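Local coordinates for putative iron-regulated protein A (PDB 4ECG) that binds calcium ions and, as an imelysin-like member of the M75 peptidase family, may take part in iron uptake or act as a metallopeptidase, at residues 92-100 and 231-242; 319-330 and 368-379. All blocks are in the same frame, centred on the assembly; numbering follows the deposited sequence.

Contact 1 (92-100 and 231-242); sequences EAFLFGVAD and LMLNGNNGMAGI. With CA (calcium ion), chain F.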
loop_
_atom_site.group_PDB
_atom_site.type_symbol
_atom_site.label_atom_id
_atom_site.label_comp_id
_atom_site.label_asym_id
_atom_site.label_seq_id
_atom_site.Cartn_x
_atom_site.Cartn_y
_atom_site.Cartn_z
ATOM N N GLU A 92 2.265 0.974 2.704
ATOM C CA GLU A 92 1.413 -0.051 3.287
ATOM C C GLU A 92 2.051 -0.798 4.452
ATOM O O GLU A 92 1.342 -1.578 5.125
ATOM C CB GLU A 92 0.847 -1.007 2.233
ATOM C CG GLU A 92 -0.242 -0.336 1.374
ATOM C CD GLU A 92 -1.183 -1.292 0.628
ATOM O OE1 GLU A 92 -1.469 -2.405 1.131
ATOM O OE2 GLU A 92 -1.673 -0.883 -0.462
ATOM N N ALA A 93 3.340 -0.553 4.725
ATOM C CA ALA A 93 3.970 -1.135 5.935
ATOM C C ALA A 93 3.596 -0.320 7.170
ATOM O O ALA A 93 3.876 -0.744 8.291
ATOM C CB ALA A 93 5.495 -1.233 5.803
ATOM N N PHE A 94 2.957 0.841 6.953
ATOM C CA PHE A 94 2.492 1.670 8.036
ATOM C C PHE A 94 1.073 2.256 7.827
ATOM O O PHE A 94 0.857 3.473 7.748
ATOM C CB PHE A 94 3.522 2.758 8.361
ATOM C CG PHE A 94 4.107 3.452 7.173
ATOM C CD1 PHE A 94 5.197 2.931 6.526
ATOM C CD2 PHE A 94 3.603 4.657 6.741
ATOM C CE1 PHE A 94 5.791 3.620 5.457
ATOM C CE2 PHE A 94 4.166 5.320 5.692
ATOM C CZ PHE A 94 5.271 4.810 5.043
ATOM N N LEU A 95 0.103 1.350 7.775
ATOM C CA LEU A 95 -1.301 1.718 7.643
ATOM C C LEU A 95 -1.880 2.037 9.011
ATOM O O LEU A 95 -3.034 2.496 9.112
ATOM C CB LEU A 95 -2.105 0.585 7.015
ATOM C CG LEU A 95 -1.932 0.462 5.514
ATOM C CD1 LEU A 95 -2.452 -0.914 5.124
ATOM C CD2 LEU A 95 -2.657 1.631 4.818
ATOM N N PHE A 96 -1.105 1.798 10.064
ATOM C CA PHE A 96 -1.531 2.245 11.400
ATOM C C PHE A 96 -1.607 3.743 11.442
ATOM O O PHE A 96 -1.040 4.404 10.599
ATOM C CB PHE A 96 -0.645 1.724 12.520
ATOM C CG PHE A 96 0.803 1.935 12.314
ATOM C CD1 PHE A 96 1.400 3.115 12.669
ATOM C CD2 PHE A 96 1.601 0.917 11.781
ATOM C CE1 PHE A 96 2.780 3.289 12.536
ATOM C CE2 PHE A 96 2.972 1.089 11.605
ATOM C CZ PHE A 96 3.569 2.275 11.999
ATOM N N GLY A 97 -2.301 4.276 12.440
ATOM C CA GLY A 97 -2.395 5.716 12.565
ATOM C C GLY A 97 -3.486 6.251 11.667
ATOM O O GLY A 97 -4.573 5.725 11.651
ATOM N N VAL A 98 -3.222 7.312 10.930
ATOM C CA VAL A 98 -4.319 8.045 10.319
ATOM C C VAL A 98 -5.020 7.185 9.242
ATOM O O VAL A 98 -6.239 7.178 9.147
ATOM C CB VAL A 98 -3.837 9.423 9.778
ATOM C CG1 VAL A 98 -4.994 10.236 9.193
ATOM C CG2 VAL A 98 -3.175 10.243 10.860
ATOM N N ALA A 99 -4.246 6.454 8.446
ATOM C CA ALA A 99 -4.819 5.623 7.388
ATOM C C ALA A 99 -5.916 4.677 7.959
ATOM O O ALA A 99 -7.019 4.564 7.414
ATOM C CB ALA A 99 -3.732 4.854 6.638
ATOM N N ASP A 100 -5.597 4.038 9.077
ATOM C CA ASP A 100 -6.520 3.175 9.806
ATOM C C ASP A 100 -7.638 3.978 10.471
ATOM O O ASP A 100 -8.797 3.706 10.264
ATOM C CB ASP A 100 -5.753 2.379 10.878
ATOM C CG ASP A 100 -6.636 1.407 11.640
ATOM O OD1 ASP A 100 -7.093 0.445 11.011
ATOM O OD2 ASP A 100 -6.836 1.573 12.860
ATOM N N LEU A 231 4.370 -1.339 17.128
ATOM C CA LEU A 231 3.418 -0.821 16.135
ATOM C C LEU A 231 4.000 -0.884 14.727
ATOM O O LEU A 231 3.310 -1.280 13.767
ATOM C CB LEU A 231 3.027 0.622 16.486
ATOM C CG LEU A 231 1.758 1.221 15.917
ATOM C CD1 LEU A 231 0.557 0.353 16.264
ATOM C CD2 LEU A 231 1.619 2.625 16.443
HETATM N N MSE A 232 5.274 -0.512 14.595
HETATM C CA MSE A 232 5.927 -0.486 13.274
HETATM C C MSE A 232 5.924 -1.889 12.705
HETATM O O MSE A 232 5.734 -2.049 11.517
HETATM C CB MSE A 232 7.392 -0.004 13.339
HETATM C CG MSE A 232 7.625 1.496 13.702
HETATM SE SE MSE A 232 9.467 1.914 14.085
HETATM C CE MSE A 232 10.214 1.561 12.347
ATOM N N LEU A 233 6.155 -2.894 13.568
ATOM C CA LEU A 233 6.379 -4.290 13.127
ATOM C C LEU A 233 5.090 -5.097 13.012
ATOM O O LEU A 233 5.100 -6.192 12.472
ATOM C CB LEU A 233 7.326 -5.009 14.085
ATOM C CG LEU A 233 8.796 -4.617 13.898
ATOM C CD1 LEU A 233 9.571 -4.770 15.198
ATOM C CD2 LEU A 233 9.431 -5.443 12.789
ATOM N N ASN A 234 3.976 -4.534 13.471
ATOM C CA ASN A 234 2.780 -5.319 13.769
ATOM C C ASN A 234 2.101 -5.950 12.567
ATOM O O ASN A 234 2.210 -5.446 11.446
ATOM C CB ASN A 234 1.739 -4.500 14.599
ATOM C CG ASN A 234 0.744 -3.738 13.739
ATOM O OD1 ASN A 234 -0.318 -4.272 13.343
ATOM N ND2 ASN A 234 1.057 -2.464 13.476
ATOM N N GLY A 235 1.307 -6.991 12.869
ATOM C CA GLY A 235 0.699 -7.880 11.893
ATOM C C GLY A 235 -0.690 -7.510 11.429
ATOM O O GLY A 235 -1.234 -8.169 10.504
ATOM N N ASN A 236 -1.316 -6.529 12.090
ATOM C CA ASN A 236 -2.638 -6.026 11.637
ATOM C C ASN A 236 -2.459 -5.024 10.506
ATOM O O ASN A 236 -3.036 -5.189 9.418
ATOM C CB ASN A 236 -3.395 -5.323 12.767
ATOM C CG ASN A 236 -3.858 -6.278 13.842
ATOM O OD1 ASN A 236 -3.453 -7.452 13.841
ATOM N ND2 ASN A 236 -4.731 -5.786 14.774
ATOM N N ASN A 237 -1.616 -4.014 10.773
ATOM C CA ASN A 237 -1.428 -2.899 9.843
ATOM C C ASN A 237 0.011 -2.320 9.788
ATOM O O ASN A 237 0.249 -1.215 9.245
ATOM C CB ASN A 237 -2.430 -1.832 10.235
ATOM C CG ASN A 237 -2.267 -1.384 11.668
ATOM O OD1 ASN A 237 -1.170 -1.441 12.227
ATOM N ND2 ASN A 237 -3.358 -0.963 12.272
ATOM N N GLY A 238 0.981 -3.095 10.283
ATOM C CA GLY A 238 2.388 -2.744 10.164
ATOM C C GLY A 238 3.188 -3.629 9.223
ATOM O O GLY A 238 2.648 -4.202 8.284
HETATM N N MSE A 239 4.487 -3.755 9.484
HETATM C CA MSE A 239 5.366 -4.446 8.539
HETATM C C MSE A 239 4.930 -5.906 8.283
HETATM O O MSE A 239 4.789 -6.294 7.131
HETATM C CB MSE A 239 6.828 -4.346 8.974
HETATM C CG MSE A 239 7.361 -2.898 8.879
HETATM SE SE MSE A 239 8.786 -2.549 10.155
HETATM C CE MSE A 239 10.197 -3.182 9.014
ATOM N N ALA A 240 4.640 -6.669 9.340
ATOM C CA ALA A 240 4.241 -8.070 9.160
ATOM C C ALA A 240 2.862 -8.185 8.533
ATOM O O ALA A 240 2.554 -9.154 7.871
ATOM C CB ALA A 240 4.330 -8.851 10.463
ATOM N N GLY A 241 2.035 -7.169 8.687
ATOM C CA GLY A 241 0.703 -7.196 8.062
ATOM C C GLY A 241 0.833 -7.237 6.567
ATOM O O GLY A 241 0.160 -8.057 5.887
ATOM N N ILE A 242 1.679 -6.340 6.042
ATOM C CA ILE A 242 1.803 -6.204 4.577
ATOM C C ILE A 242 2.569 -7.371 3.926
ATOM O O ILE A 242 2.112 -7.874 2.870
ATOM C CB ILE A 242 2.343 -4.836 4.141
ATOM C CG1 ILE A 242 2.133 -4.657 2.627
ATOM C CG2 ILE A 242 3.812 -4.674 4.489
ATOM C CD1 ILE A 242 0.685 -4.703 2.143
HETATM CA CA CA F . -3.790 -1.698 -2.013
HETATM O O HOH W 1 0.410 -3.281 6.927
#
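The carbonyl O of N237 accepts the backbone N-H of L95, N to O 3.0 Å; the C=O points almost straight at the donor, but the bond bends to 138° at the hydrogen. A weak bond from F96 N ends on the same oxygen. Close by, a water donates to both E92 O and G238 O, and A93 O meets G238 CA in a CA-H...O contact of 3.1 Å.

N234 shapes the accepting loop just after helix 225-233. Its OD1 takes N236 N in an Asx turn and, at 2.9 Å, N237 N in an Asx motif, both from one face of its amide. Its ND2 reaches, within the amide plane, L231 O at 2.6 Å and N237 OD1. With an alanine here, L231 O and N237 OD1 would lose this donor and the two N-H groups their acceptor, and the loop presenting N237 O to L95 would probably be freer to shift.

Apolar packing centres on F96. With CG lodged between its backbone N and carbonyl carbon (chi1 50°), the ring turns into 231-242: L231 CG sits over one face in a CH-pi contact, 3.9 Å from the centroid, and G238 CA lies at the edge. A93 CB touches M239 CG and I242 CG2. Crossing E92 at about a right angle, I242 puts CD1 3.3 Å from E92 OE1.

E92 OE2 binds a calcium ion at 2.8 Å together with D109, tying 92-100 to a metal site of this imelysin-like protein.

F96 also packs on F39 of helix 29-68, W195 of helix 171-196 and Y208 of helix 208-214; helix 284-300 lies against E92, M239 and I242.

Contact 2 (319-330 and 368-379); sequences TKMINPTLDSLM and LTTGLGVVKSKF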
loop_
_atom_site.group_PDB
_atom_site.type_symbol
_atom_site.label_atom_id
_atom_site.label_comp_id
_atom_site.label_asym_id
_atom_site.label_seq_id
_atom_site.Cartn_x
_atom_site.Cartn_y
_atom_site.Cartn_z
ATOM N N THR A 319 18.446 -4.598 15.440
ATOM C CA THR A 319 18.482 -6.054 15.258
ATOM C C THR A 319 19.909 -6.599 15.121
ATOM O O THR A 319 20.251 -7.625 15.724
ATOM C CB THR A 319 17.680 -6.421 14.017
ATOM O OG1 THR A 319 16.436 -5.738 14.101
ATOM C CG2 THR A 319 17.479 -7.922 13.888
ATOM N N LYS A 320 20.742 -5.928 14.323
ATOM C CA LYS A 320 22.145 -6.334 14.184
ATOM C C LYS A 320 22.817 -6.450 15.558
ATOM O O LYS A 320 23.432 -7.479 15.879
ATOM C CB LYS A 320 22.896 -5.341 13.279
ATOM C CG LYS A 320 24.246 -5.816 12.743
ATOM C CD LYS A 320 24.821 -4.848 11.712
ATOM C CE LYS A 320 26.334 -4.999 11.594
ATOM N NZ LYS A 320 26.845 -4.300 10.379
HETATM N N MSE A 321 22.662 -5.399 16.364
HETATM C CA MSE A 321 23.165 -5.332 17.741
HETATM C C MSE A 321 22.657 -6.500 18.606
HETATM O O MSE A 321 23.422 -7.071 19.368
HETATM C CB MSE A 321 22.766 -3.963 18.349
HETATM C CG MSE A 321 23.229 -3.640 19.811
HETATM SE SE MSE A 321 21.957 -2.436 20.779
HETATM C CE MSE A 321 22.010 -0.973 19.421
ATOM N N ILE A 322 21.372 -6.851 18.490
ATOM C CA ILE A 322 20.732 -7.921 19.298
ATOM C C ILE A 322 21.159 -9.312 18.803
ATOM O O ILE A 322 21.565 -10.181 19.598
ATOM C CB ILE A 322 19.177 -7.795 19.326
ATOM C CG1 ILE A 322 18.728 -6.473 19.958
ATOM C CG2 ILE A 322 18.549 -8.872 20.193
ATOM C CD1 ILE A 322 17.294 -6.092 19.683
ATOM N N ASN A 323 21.125 -9.511 17.485
ATOM C CA ASN A 323 21.525 -10.795 16.880
ATOM C C ASN A 323 21.965 -10.646 15.428
ATOM O O ASN A 323 21.112 -10.613 14.546
ATOM C CB ASN A 323 20.353 -11.751 16.989
ATOM C CG ASN A 323 20.709 -13.152 16.599
ATOM O OD1 ASN A 323 21.322 -13.367 15.552
ATOM N ND2 ASN A 323 20.339 -14.125 17.435
ATOM N N PRO A 324 23.292 -10.541 15.156
ATOM C CA PRO A 324 23.749 -10.327 13.737
ATOM C C PRO A 324 23.183 -11.307 12.701
ATOM O O PRO A 324 22.945 -10.903 11.565
ATOM C CB PRO A 324 25.259 -10.458 13.826
ATOM C CG PRO A 324 25.602 -10.103 15.237
ATOM C CD PRO A 324 24.423 -10.528 16.090
ATOM N N THR A 325 22.942 -12.556 13.097
ATOM C CA THR A 325 22.465 -13.596 12.200
ATOM C C THR A 325 21.012 -13.317 11.793
ATOM O O THR A 325 20.666 -13.409 10.640
ATOM C CB THR A 325 22.613 -15.003 12.833
ATOM O OG1 THR A 325 23.971 -15.196 13.235
ATOM C CG2 THR A 325 22.253 -16.115 11.858
ATOM N N LEU A 326 20.166 -12.967 12.749
ATOM C CA LEU A 326 18.786 -12.637 12.475
ATOM C C LEU A 326 18.743 -11.440 11.538
ATOM O O LEU A 326 17.994 -11.455 10.574
ATOM C CB LEU A 326 18.019 -12.328 13.775
ATOM C CG LEU A 326 16.671 -11.632 13.652
ATOM C CD1 LEU A 326 15.688 -12.460 12.856
ATOM C CD2 LEU A 326 16.155 -11.386 15.067
ATOM N N ASP A 327 19.534 -10.408 11.803
ATOM C CA ASP A 327 19.542 -9.235 10.910
ATOM C C ASP A 327 19.990 -9.620 9.485
ATOM O O ASP A 327 19.415 -9.204 8.460
ATOM C CB ASP A 327 20.468 -8.132 11.425
ATOM C CG ASP A 327 20.686 -7.053 10.386
ATOM O OD1 ASP A 327 19.691 -6.400 10.039
ATOM O OD2 ASP A 327 21.814 -6.879 9.886
ATOM N N SER A 328 21.047 -10.408 9.438
ATOM C CA SER A 328 21.596 -10.830 8.180
ATOM C C SER A 328 20.547 -11.659 7.449
ATOM O O SER A 328 20.377 -11.492 6.252
ATOM C CB SER A 328 22.863 -11.605 8.448
ATOM O OG SER A 328 23.405 -12.007 7.241
ATOM N N LEU A 329 19.791 -12.490 8.170
ATOM C CA LEU A 329 18.738 -13.279 7.512
ATOM C C LEU A 329 17.568 -12.391 6.954
ATOM O O LEU A 329 16.929 -12.753 5.950
ATOM C CB LEU A 329 18.202 -14.356 8.457
ATOM C CG LEU A 329 18.988 -15.649 8.615
ATOM C CD1 LEU A 329 18.305 -16.416 9.745
ATOM C CD2 LEU A 329 19.083 -16.507 7.322
HETATM N N MSE A 330 17.308 -11.264 7.628
HETATM C CA MSE A 330 16.326 -10.269 7.244
HETATM C C MSE A 330 16.749 -9.451 6.063
HETATM O O MSE A 330 15.918 -9.149 5.188
HETATM C CB MSE A 330 16.042 -9.285 8.382
HETATM C CG MSE A 330 15.100 -9.814 9.488
HETATM SE SE MSE A 330 13.262 -9.952 8.966
HETATM C CE MSE A 330 13.051 -8.366 7.886
ATOM N N LEU A 368 9.241 -13.807 5.201
ATOM C CA LEU A 368 9.535 -12.434 5.644
ATOM C C LEU A 368 8.613 -12.175 6.831
ATOM O O LEU A 368 9.015 -11.586 7.812
ATOM C CB LEU A 368 9.263 -11.427 4.530
ATOM C CG LEU A 368 9.537 -9.935 4.727
ATOM C CD1 LEU A 368 10.905 -9.679 5.383
ATOM C CD2 LEU A 368 9.426 -9.274 3.363
ATOM N N THR A 369 7.389 -12.685 6.755
ATOM C CA THR A 369 6.450 -12.569 7.864
ATOM C C THR A 369 6.938 -13.250 9.143
ATOM O O THR A 369 6.841 -12.696 10.202
ATOM C CB THR A 369 5.090 -13.139 7.495
ATOM O OG1 THR A 369 4.564 -12.373 6.396
ATOM C CG2 THR A 369 4.129 -13.108 8.748
ATOM N N THR A 370 7.451 -14.458 9.048
ATOM C CA THR A 370 8.026 -15.124 10.188
ATOM C C THR A 370 9.177 -14.324 10.770
ATOM O O THR A 370 9.283 -14.162 11.980
ATOM C CB THR A 370 8.554 -16.496 9.770
ATOM O OG1 THR A 370 7.462 -17.244 9.250
ATOM C CG2 THR A 370 9.163 -17.254 10.964
ATOM N N GLY A 371 10.055 -13.830 9.896
ATOM C CA GLY A 371 11.246 -13.066 10.311
ATOM C C GLY A 371 10.886 -11.796 11.064
ATOM O O GLY A 371 11.439 -11.504 12.133
ATOM N N LEU A 372 9.950 -11.026 10.502
ATOM C CA LEU A 372 9.461 -9.834 11.170
ATOM C C LEU A 372 8.818 -10.170 12.529
ATOM O O LEU A 372 8.961 -9.412 13.443
ATOM C CB LEU A 372 8.474 -9.080 10.278
ATOM C CG LEU A 372 9.062 -8.514 8.989
ATOM C CD1 LEU A 372 7.917 -8.276 8.009
ATOM C CD2 LEU A 372 9.903 -7.281 9.318
ATOM N N GLY A 373 8.136 -11.303 12.664
ATOM C CA GLY A 373 7.651 -11.784 13.982
ATOM C C GLY A 373 8.750 -11.959 15.030
ATOM O O GLY A 373 8.562 -11.642 16.235
ATOM N N VAL A 374 9.898 -12.461 14.574
ATOM C CA VAL A 374 11.012 -12.753 15.474
ATOM C C VAL A 374 11.623 -11.427 15.887
ATOM O O VAL A 374 11.826 -11.186 17.087
ATOM C CB VAL A 374 12.062 -13.690 14.856
ATOM C CG1 VAL A 374 13.204 -13.878 15.835
ATOM C CG2 VAL A 374 11.435 -15.037 14.549
ATOM N N VAL A 375 11.831 -10.535 14.920
ATOM C CA VAL A 375 12.299 -9.195 15.246
ATOM C C VAL A 375 11.358 -8.537 16.267
ATOM O O VAL A 375 11.814 -7.940 17.200
ATOM C CB VAL A 375 12.460 -8.257 14.029
ATOM C CG1 VAL A 375 12.903 -6.890 14.530
ATOM C CG2 VAL A 375 13.503 -8.766 13.028
ATOM N N LYS A 376 10.049 -8.679 16.113
ATOM C CA LYS A 376 9.096 -8.008 17.011
ATOM C C LYS A 376 9.198 -8.556 18.425
ATOM O O LYS A 376 8.955 -7.840 19.404
ATOM C CB LYS A 376 7.675 -8.205 16.499
ATOM C CG LYS A 376 6.599 -7.372 17.156
ATOM C CD LYS A 376 5.254 -7.567 16.449
ATOM C CE LYS A 376 4.535 -8.811 16.963
ATOM N NZ LYS A 376 3.467 -9.322 16.033
ATOM N N SER A 377 9.522 -9.839 18.499
ATOM C CA SER A 377 9.618 -10.549 19.765
ATOM C C SER A 377 10.764 -10.012 20.622
ATOM O O SER A 377 10.668 -10.050 21.852
ATOM C CB SER A 377 9.701 -12.076 19.568
ATOM O OG SER A 377 11.020 -12.473 19.365
ATOM N N LYS A 378 11.791 -9.427 19.997
ATOM C CA LYS A 378 12.862 -8.760 20.767
ATOM C C LYS A 378 12.456 -7.408 21.381
ATOM O O LYS A 378 13.325 -6.656 21.770
ATOM C CB LYS A 378 14.145 -8.567 19.951
ATOM C CG LYS A 378 14.651 -9.775 19.143
ATOM C CD LYS A 378 14.941 -11.045 19.950
ATOM C CE LYS A 378 15.355 -12.170 19.007
ATOM N NZ LYS A 378 15.980 -13.295 19.728
ATOM N N PHE A 379 11.160 -7.109 21.496
ATOM C CA PHE A 379 10.657 -5.838 22.065
ATOM C C PHE A 379 9.283 -6.045 22.747
ATOM O O PHE A 379 8.470 -5.129 22.778
ATOM C CB PHE A 379 10.487 -4.724 20.967
ATOM C CG PHE A 379 11.735 -4.436 20.111
ATOM C CD1 PHE A 379 12.653 -3.457 20.477
ATOM C CD2 PHE A 379 11.963 -5.106 18.899
ATOM C CE1 PHE A 379 13.781 -3.197 19.676
ATOM C CE2 PHE A 379 13.092 -4.846 18.094
ATOM C CZ PHE A 379 14.001 -3.898 18.483
#
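Selenomethionine M330 is the main knob, set into a hollow of helix 368-377 bounded by L368, G371, L372 and V375. Its chain bends about both CB-CG and CG-SE (chi2 -73°, chi3 -39°), which tucks SE over the backbone of G371, 3.7 Å from that residue's C. Beyond, the methyl CE wedges against two leucine branches, L368 CD1 at 3.5 Å and L372 CD2 at 3.6 Å, both side chains crossing it at about right angles. G371 makes the floor of the hollow: a CB there would run into SE. Further back along the knob, M330 CG rests on V375 CG2.

This is knobs-into-holes packing in an antiparallel helical hairpin, made by the successive helices 324-343 and 355-377; the short segments 324-330 and 368-377 run 147° apart, with axes 10.4 Å from each other at closest approach. N323 caps the first of these helices, its OD1 accepting from L326 N at 3.1 Å.

One turn back from M330, L326 pushes CD2 towards V374 CG1, 3.9 Å away, and also meets V375 CG2 and the aliphatic CE of K378. The lysine slides past it in the opposite direction and ends in a salt bridge from NZ to D22. T319 crosses V375 at about a right angle, OG1 beside CG1, that hydroxyl being bonded to L315 O. I322 CD1 rests against two residues close to the chain's end, K378 CB and F379 CZ, at 4.0 and 4.1 Å.

The centres of the two contacts lie about 17 Å apart, yet the contacts touch. L372, which lines the hollow of contact 2 with one methyl, turns the other, CD1, to the start of helix 239-259 in contact 1, 3.8 Å from M239 O. L233 completes the join, its CD1 3.7 Å from K376 CA. Helix 284-300 borders both, through I295, which touches I242 of contact 1 and L368 of contact 2. Metal binding falls to contact 1: E92 holds one calcium ion and its side chain lies about 4 Å from another. Contact 2 is helix packing, with a calcium ion about 13 Å from the F379 side chain.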